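Local structure of Lactamase_B domain-containing protein (Pontibacter korlensis, 6XFR) at residues B[61-64]-B[65-69]; B[88-92]-B[93-97]. The protein probably hydrolyses beta-lactams to substituted beta-amino acids as a zinc-dependent class B1 metallo-beta-lactamase. All blocks are in the same frame, centred on the assembly; numbering follows the deposited sequence.

Contact 1 of 2, residues B[61-64]-B[65-69]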
ATOM      1  N   THR B  61       1.678  10.733 -20.701  1.00 38.31           N
ATOM      2  CA  THR B  61       3.109  10.783 -20.985  1.00 44.17           C
ATOM      3  C   THR B  61       3.859   9.708 -20.201  1.00 47.91           C
ATOM      4  O   THR B  61       4.741   9.031 -20.738  1.00 50.78           O
ATOM      5  CB  THR B  61       3.664  12.182 -20.681  1.00 43.61           C
ATOM      6  OG1 THR B  61       2.838  13.165 -21.321  1.00 44.73           O
ATOM      7  CG2 THR B  61       5.067  12.319 -21.188  1.00 46.68           C
ATOM      8  N   TRP B  62       3.498   9.502 -18.939  1.00 46.61           N
ATOM      9  CA  TRP B  62       4.150   8.456 -18.162  1.00 42.91           C
ATOM     10  C   TRP B  62       3.982   7.090 -18.816  1.00 37.22           C
ATOM     11  O   TRP B  62       4.959   6.356 -19.005  1.00 38.47           O
ATOM     12  CB  TRP B  62       3.584   8.439 -16.745  1.00 40.43           C
ATOM     13  CG  TRP B  62       4.316   7.479 -15.872  1.00 41.80           C
ATOM     14  CD1 TRP B  62       5.424   7.735 -15.119  1.00 41.36           C
ATOM     15  CD2 TRP B  62       4.009   6.100 -15.682  1.00 38.24           C
ATOM     16  NE1 TRP B  62       5.826   6.594 -14.458  1.00 42.22           N
ATOM     17  CE2 TRP B  62       4.972   5.575 -14.781  1.00 40.00           C
ATOM     18  CE3 TRP B  62       3.009   5.256 -16.175  1.00 40.66           C
ATOM     19  CZ2 TRP B  62       4.974   4.251 -14.369  1.00 40.49           C
ATOM     20  CZ3 TRP B  62       3.005   3.932 -15.765  1.00 53.29           C
ATOM     21  CH2 TRP B  62       3.989   3.441 -14.859  1.00 52.02           C
ATOM     22  N   ILE B  63       2.738   6.731 -19.157  1.00 43.71           N
ATOM     23  CA  ILE B  63       2.447   5.422 -19.744  1.00 42.96           C
ATOM     24  C   ILE B  63       3.285   5.202 -20.992  1.00 46.31           C
ATOM     25  O   ILE B  63       3.811   4.105 -21.213  1.00 45.92           O
ATOM     26  CB  ILE B  63       0.937   5.284 -20.038  1.00 32.63           C
ATOM     27  CG1 ILE B  63       0.203   4.871 -18.767  1.00 31.36           C
ATOM     28  CG2 ILE B  63       0.679   4.241 -21.099  1.00 32.82           C
ATOM     29  CD1 ILE B  63      -1.179   5.369 -18.680  1.00 29.90           C
ATOM     30  N   LYS B  64       3.427   6.245 -21.822  1.00 46.71           N
ATOM     31  CA  LYS B  64       4.170   6.110 -23.064  1.00 39.02           C
ATOM     32  C   LYS B  64       5.679   5.963 -22.816  1.00 44.36           C
ATOM     33  O   LYS B  64       6.373   5.304 -23.601  1.00 42.20           O
ATOM     34  CB  LYS B  64       3.851   7.302 -23.965  1.00 40.45           C
ATOM     35  CG  LYS B  64       4.632   7.288 -25.235  1.00 43.07           C
ATOM     36  CD  LYS B  64       3.884   7.740 -26.421  1.00 44.44           C
ATOM     37  CE  LYS B  64       4.389   7.033 -27.652  1.00 46.40           C
ATOM     38  NZ  LYS B  64       3.390   6.057 -28.183  1.00 55.10           N
ATOM     39  N   THR B  65       6.210   6.558 -21.743  1.00 41.49           N
ATOM     40  CA  THR B  65       7.644   6.473 -21.482  1.00 43.87           C
ATOM     41  C   THR B  65       8.031   5.150 -20.820  1.00 51.57           C
ATOM     42  O   THR B  65       9.054   4.550 -21.174  1.00 45.46           O
ATOM     43  CB  THR B  65       8.088   7.620 -20.584  1.00 45.43           C
ATOM     44  OG1 THR B  65       8.031   8.852 -21.296  1.00 49.50           O
ATOM     45  CG2 THR B  65       9.501   7.384 -20.072  1.00 48.13           C
ATOM     46  N   ASN B  66       7.227   4.684 -19.860  1.00 41.92           N
ATOM     47  CA  ASN B  66       7.610   3.560 -19.016  1.00 42.64           C
ATOM     48  C   ASN B  66       6.961   2.238 -19.419  1.00 45.15           C
ATOM     49  O   ASN B  66       7.638   1.212 -19.470  1.00 52.13           O
ATOM     50  CB  ASN B  66       7.280   3.897 -17.564  1.00 42.58           C
ATOM     51  CG  ASN B  66       7.846   5.241 -17.152  1.00 49.49           C
ATOM     52  OD1 ASN B  66       7.117   6.164 -16.820  1.00 54.75           O
ATOM     53  ND2 ASN B  66       9.147   5.367 -17.218  1.00 50.35           N
ATOM     54  N   LEU B  67       5.683   2.228 -19.756  1.00 40.73           N
ATOM     55  CA  LEU B  67       5.082   1.021 -20.298  1.00 37.10           C
ATOM     56  C   LEU B  67       5.290   0.894 -21.799  1.00 43.01           C
ATOM     57  O   LEU B  67       5.106  -0.201 -22.337  1.00 44.77           O
ATOM     58  CB  LEU B  67       3.582   0.996 -20.023  1.00 36.18           C
ATOM     59  CG  LEU B  67       3.111   0.566 -18.641  1.00 37.96           C
ATOM     60  CD1 LEU B  67       3.800   1.364 -17.613  1.00 33.14           C
ATOM     61  CD2 LEU B  67       1.587   0.780 -18.551  1.00 34.75           C
ATOM     62  N   LYS B  68       5.634   1.991 -22.482  1.00 46.49           N
ATOM     63  CA  LYS B  68       5.863   2.017 -23.929  1.00 40.79           C
ATOM     64  C   LYS B  68       4.813   1.189 -24.682  1.00 43.36           C
ATOM     65  O   LYS B  68       5.138   0.371 -25.544  1.00 42.01           O
ATOM     66  CB  LYS B  68       7.278   1.537 -24.258  1.00 45.33           C
ATOM     67  CG  LYS B  68       8.369   2.128 -23.338  1.00 46.10           C
ATOM     68  CD  LYS B  68       9.616   1.327 -23.389  1.00 48.47           C
ATOM     69  CE  LYS B  68      10.688   2.091 -24.167  1.00 66.69           C
ATOM     70  NZ  LYS B  68      10.330   2.419 -25.612  1.00 65.73           N
ATOM     71  N   GLN B  69       3.534   1.404 -24.345  1.00 39.60           N
ATOM     72  CA  GLN B  69       2.407   0.782 -25.043  1.00 40.22           C
ATOM     73  C   GLN B  69       1.202   1.722 -25.032  1.00 45.60           C
ATOM     74  O   GLN B  69       1.109   2.602 -24.162  1.00 42.61           O
ATOM     75  CB  GLN B  69       2.029  -0.579 -24.426  1.00 35.58           C
ATOM     76  CG  GLN B  69       1.225  -0.521 -23.133  1.00 36.42           C
ATOM     77  CD  GLN B  69       1.264  -1.820 -22.313  1.00 39.70           C
ATOM     78  OE1 GLN B  69       1.116  -1.791 -21.086  1.00 35.52           O
ATOM     79  NE2 GLN B  69       1.455  -2.961 -22.991  1.00 38.22           N
TER

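Contact 2 of 2, residues B[88-92]-B[93-97]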
ATOM      1  N   GLU B  88     -11.866  14.131 -21.603  1.00 39.90           N
ATOM      2  CA  GLU B  88     -11.580  14.884 -22.819  1.00 45.21           C
ATOM      3  C   GLU B  88     -10.113  14.729 -23.221  1.00 45.61           C
ATOM      4  O   GLU B  88      -9.795  14.523 -24.400  1.00 43.64           O
ATOM      5  CB  GLU B  88     -11.973  16.347 -22.617  1.00 47.06           C
ATOM      6  CG  GLU B  88     -13.459  16.479 -22.264  1.00 57.37           C
ATOM      7  CD  GLU B  88     -13.801  17.694 -21.378  1.00 80.70           C
ATOM      8  OE1 GLU B  88     -12.873  18.366 -20.858  1.00 87.50           O
ATOM      9  OE2 GLU B  88     -15.019  17.967 -21.194  1.00 86.96           O
ATOM     10  N   ALA B  89      -9.196  14.839 -22.252  1.00 49.51           N
ATOM     11  CA  ALA B  89      -7.783  14.630 -22.551  1.00 44.75           C
ATOM     12  C   ALA B  89      -7.528  13.215 -23.082  1.00 40.52           C
ATOM     13  O   ALA B  89      -6.714  13.015 -23.992  1.00 42.42           O
ATOM     14  CB  ALA B  89      -6.961  14.903 -21.299  1.00 44.32           C
ATOM     15  N   VAL B  90      -8.209  12.221 -22.518  1.00 37.25           N
ATOM     16  CA  VAL B  90      -8.049  10.842 -22.972  1.00 36.75           C
ATOM     17  C   VAL B  90      -8.596  10.671 -24.387  1.00 40.42           C
ATOM     18  O   VAL B  90      -7.950  10.068 -25.253  1.00 40.90           O
ATOM     19  CB  VAL B  90      -8.730   9.892 -21.964  1.00 31.64           C
ATOM     20  CG1 VAL B  90      -8.974   8.521 -22.557  1.00 29.49           C
ATOM     21  CG2 VAL B  90      -7.931   9.812 -20.694  1.00 31.16           C
ATOM     22  N   GLN B  91      -9.792  11.210 -24.646  1.00 38.24           N
ATOM     23  CA  GLN B  91     -10.461  11.008 -25.924  1.00 37.06           C
ATOM     24  C   GLN B  91      -9.761  11.762 -27.055  1.00 48.73           C
ATOM     25  O   GLN B  91      -9.785  11.324 -28.216  1.00 41.09           O
ATOM     26  CB  GLN B  91     -11.901  11.478 -25.805  1.00 39.94           C
ATOM     27  CG  GLN B  91     -12.809  10.505 -25.105  1.00 46.49           C
ATOM     28  CD  GLN B  91     -14.220  11.050 -24.948  1.00 40.54           C
ATOM     29  OE1 GLN B  91     -14.414  12.250 -24.850  1.00 38.29           O
ATOM     30  NE2 GLN B  91     -15.212  10.162 -24.958  1.00 41.68           N
ATOM     31  N   ARG B  92      -9.115  12.883 -26.737  1.00 53.36           N
ATOM     32  CA  ARG B  92      -8.323  13.581 -27.729  1.00 45.65           C
ATOM     33  C   ARG B  92      -7.128  12.779 -28.220  1.00 45.18           C
ATOM     34  O   ARG B  92      -6.503  13.188 -29.198  1.00 52.46           O
ATOM     35  CB  ARG B  92      -7.802  14.871 -27.173  1.00 48.73           C
ATOM     36  CG  ARG B  92      -7.109  15.631 -28.204  1.00 52.76           C
ATOM     37  CD  ARG B  92      -7.071  17.030 -27.778  1.00 64.67           C
ATOM     38  NE  ARG B  92      -5.730  17.395 -27.366  1.00 71.32           N
ATOM     39  CZ  ARG B  92      -4.816  17.857 -28.207  1.00 77.03           C
ATOM     40  NH1 ARG B  92      -5.124  18.014 -29.494  1.00 69.87           N
ATOM     41  NH2 ARG B  92      -3.614  18.180 -27.758  1.00 84.54           N
ATOM     42  N   GLN B  93      -6.733  11.710 -27.532  1.00 42.10           N
ATOM     43  CA  GLN B  93      -5.719  10.810 -28.058  1.00 41.70           C
ATOM     44  C   GLN B  93      -6.314   9.528 -28.634  1.00 41.82           C
ATOM     45  O   GLN B  93      -5.609   8.525 -28.721  1.00 44.37           O
ATOM     46  CB  GLN B  93      -4.694  10.478 -26.968  1.00 41.08           C
ATOM     47  CG  GLN B  93      -3.287  11.155 -27.176  1.00 48.35           C
ATOM     48  CD  GLN B  93      -3.313  12.621 -26.811  1.00 53.19           C
ATOM     49  OE1 GLN B  93      -3.702  12.999 -25.702  1.00 55.33           O
ATOM     50  NE2 GLN B  93      -2.946  13.455 -27.752  1.00 58.13           N
ATOM     51  N   GLY B  94      -7.599   9.520 -28.987  1.00 39.00           N
ATOM     52  CA  GLY B  94      -8.184   8.374 -29.657  1.00 37.69           C
ATOM     53  C   GLY B  94      -8.473   7.171 -28.783  1.00 38.54           C
ATOM     54  O   GLY B  94      -8.833   6.112 -29.308  1.00 37.85           O
ATOM     55  N   VAL B  95      -8.316   7.301 -27.472  1.00 37.88           N
ATOM     56  CA  VAL B  95      -8.562   6.223 -26.511  1.00 39.83           C
ATOM     57  C   VAL B  95     -10.054   6.158 -26.195  1.00 41.25           C
ATOM     58  O   VAL B  95     -10.626   7.168 -25.758  1.00 48.80           O
ATOM     59  CB  VAL B  95      -7.755   6.473 -25.241  1.00 37.63           C
ATOM     60  CG1 VAL B  95      -8.104   5.430 -24.154  1.00 26.81           C
ATOM     61  CG2 VAL B  95      -6.281   6.514 -25.567  1.00 30.65           C
ATOM     62  N   PRO B  96     -10.701   4.994 -26.314  1.00 37.87           N
ATOM     63  CA  PRO B  96     -12.124   4.900 -25.933  1.00 29.71           C
ATOM     64  C   PRO B  96     -12.343   4.949 -24.420  1.00 35.89           C
ATOM     65  O   PRO B  96     -11.789   4.152 -23.658  1.00 40.19           O
ATOM     66  CB  PRO B  96     -12.577   3.558 -26.528  1.00 27.16           C
ATOM     67  CG  PRO B  96     -11.363   2.819 -26.835  1.00 34.30           C
ATOM     68  CD  PRO B  96     -10.224   3.796 -27.024  1.00 37.95           C
ATOM     69  N   VAL B  97     -13.209   5.872 -23.999  1.00 37.59           N
ATOM     70  CA  VAL B  97     -13.692   5.962 -22.626  1.00 41.60           C
ATOM     71  C   VAL B  97     -15.012   5.220 -22.549  1.00 38.75           C
ATOM     72  O   VAL B  97     -15.880   5.387 -23.413  1.00 48.40           O
ATOM     73  CB  VAL B  97     -13.887   7.419 -22.174  1.00 47.86           C
ATOM     74  CG1 VAL B  97     -14.342   7.428 -20.744  1.00 47.79           C
ATOM     75  CG2 VAL B  97     -12.618   8.243 -22.376  1.00 47.26           C
TER

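Contact 1 of 2, residues B[61-64]-B[65-69]
Thr65 turns back onto Thr61 one helical turn earlier, in helix 53-67, the helical link between the parallel strands 43-47 and 71-75. Thr65 N donates to Thr61 O at 3.0 Å. Thr65 OG1, lying beside its own backbone N (chi1 -70°), adds a weak hydrogen bond to the same oxygen. Asn66 N bonds to Trp62 O at 2.9 Å. Asn66 also lies over one face of the Trp62 indole. Asn66 CB makes a CH-pi contact 4.1 Å from the centroid of the Trp62 six-membered ring. Trp62 CG is anti to its backbone N (chi1 -174°), which brings the indole alongside this last turn. Leu67 reaches the far end of the same ring system obliquely, with Leu67 CD1 3.3 Å from Trp62 CZ3. The other methyl, Leu67 CD2, is 4.3 Å from Ile63 CG1. Leu67 N and Lys68 N both make weak hydrogen bonds to Ile63 O, the second at 3.1 Å. This is a widened, pi-type turn, and Lys68 then leaves the helix with positive phi. Gln69 O lies 3.5 Å from Ile63 CG2, while the Gln69 amide is held by Ser39 and Thr40. The chemistry implies an apolar side, where Trp62, Ile63 and Leu67 pack on Ile37 of strand 30-40. It also implies a backbone grip that weakens as the helix ends, since Leu67 N and Lys68 N share Ile63 O through weak bonds.

Contact 2 of 2, residues B[88-92]-B[93-97]
Val90 CG1 stands anti to its backbone N (chi1 163°), and Val97 CG2 is anti to its own carbonyl carbon. These settings point the two methyls, Val90 CG1 and Val97 CG2, at each other, 3.7 Å apart. Val90 CG1 also meets Val95 CG1 at 3.6 Å, so one methyl touches both valines of the returning chain. Gln91 crosses Val97 at about a right angle, with Gln91 CG 3.5 Å from Val97 CG2. Its extended chain carries NE2 on to Thr114 O and Asp116 OD1. The backbone reverses in a type I beta turn from Gln91 to Gly94. Gly94 N donates to Gln91 O at 2.9 Å, and Gln93 N donates to Val90 O at 3.1 Å. The last turn residue, Gly94, takes a positive phi, a setting that suits glycine. The turn follows the helical residues and leads the chain toward strand 98-100. Asp116 OD1 accepts from Val97 N as well as from Gln91, which ties both Gln91 and the returning chain at Val97 to the segment before strand 117-119. Val90 rests on Cys74 and Val95 on Val71, both of strand 71-75, while Ala89 and Gln93 lean on helix 53-67.

Both contacts lie at helix C-terminal ends on the same side of the chain's centre. Their centres are about 16 Å apart and their nearest atoms about 8 Å, so they do not touch. Helix 53-67 serves both: contact 1 is its last turn, and contact 2 packs against Thr56, Glu57 and Leu60 earlier on it. Both are partly buried, but contact 1 is the more superficial and contact 2 the more buried. In contact 1 an aromatic ring carries much of the packing, against strands 30-40 and 43-47. Contact 2 relies on valines and the Gln91 chain, against strand 71-75. The endings differ too: a pi-type widening with weak bonds in 65-67, a compact beta turn in 91-94.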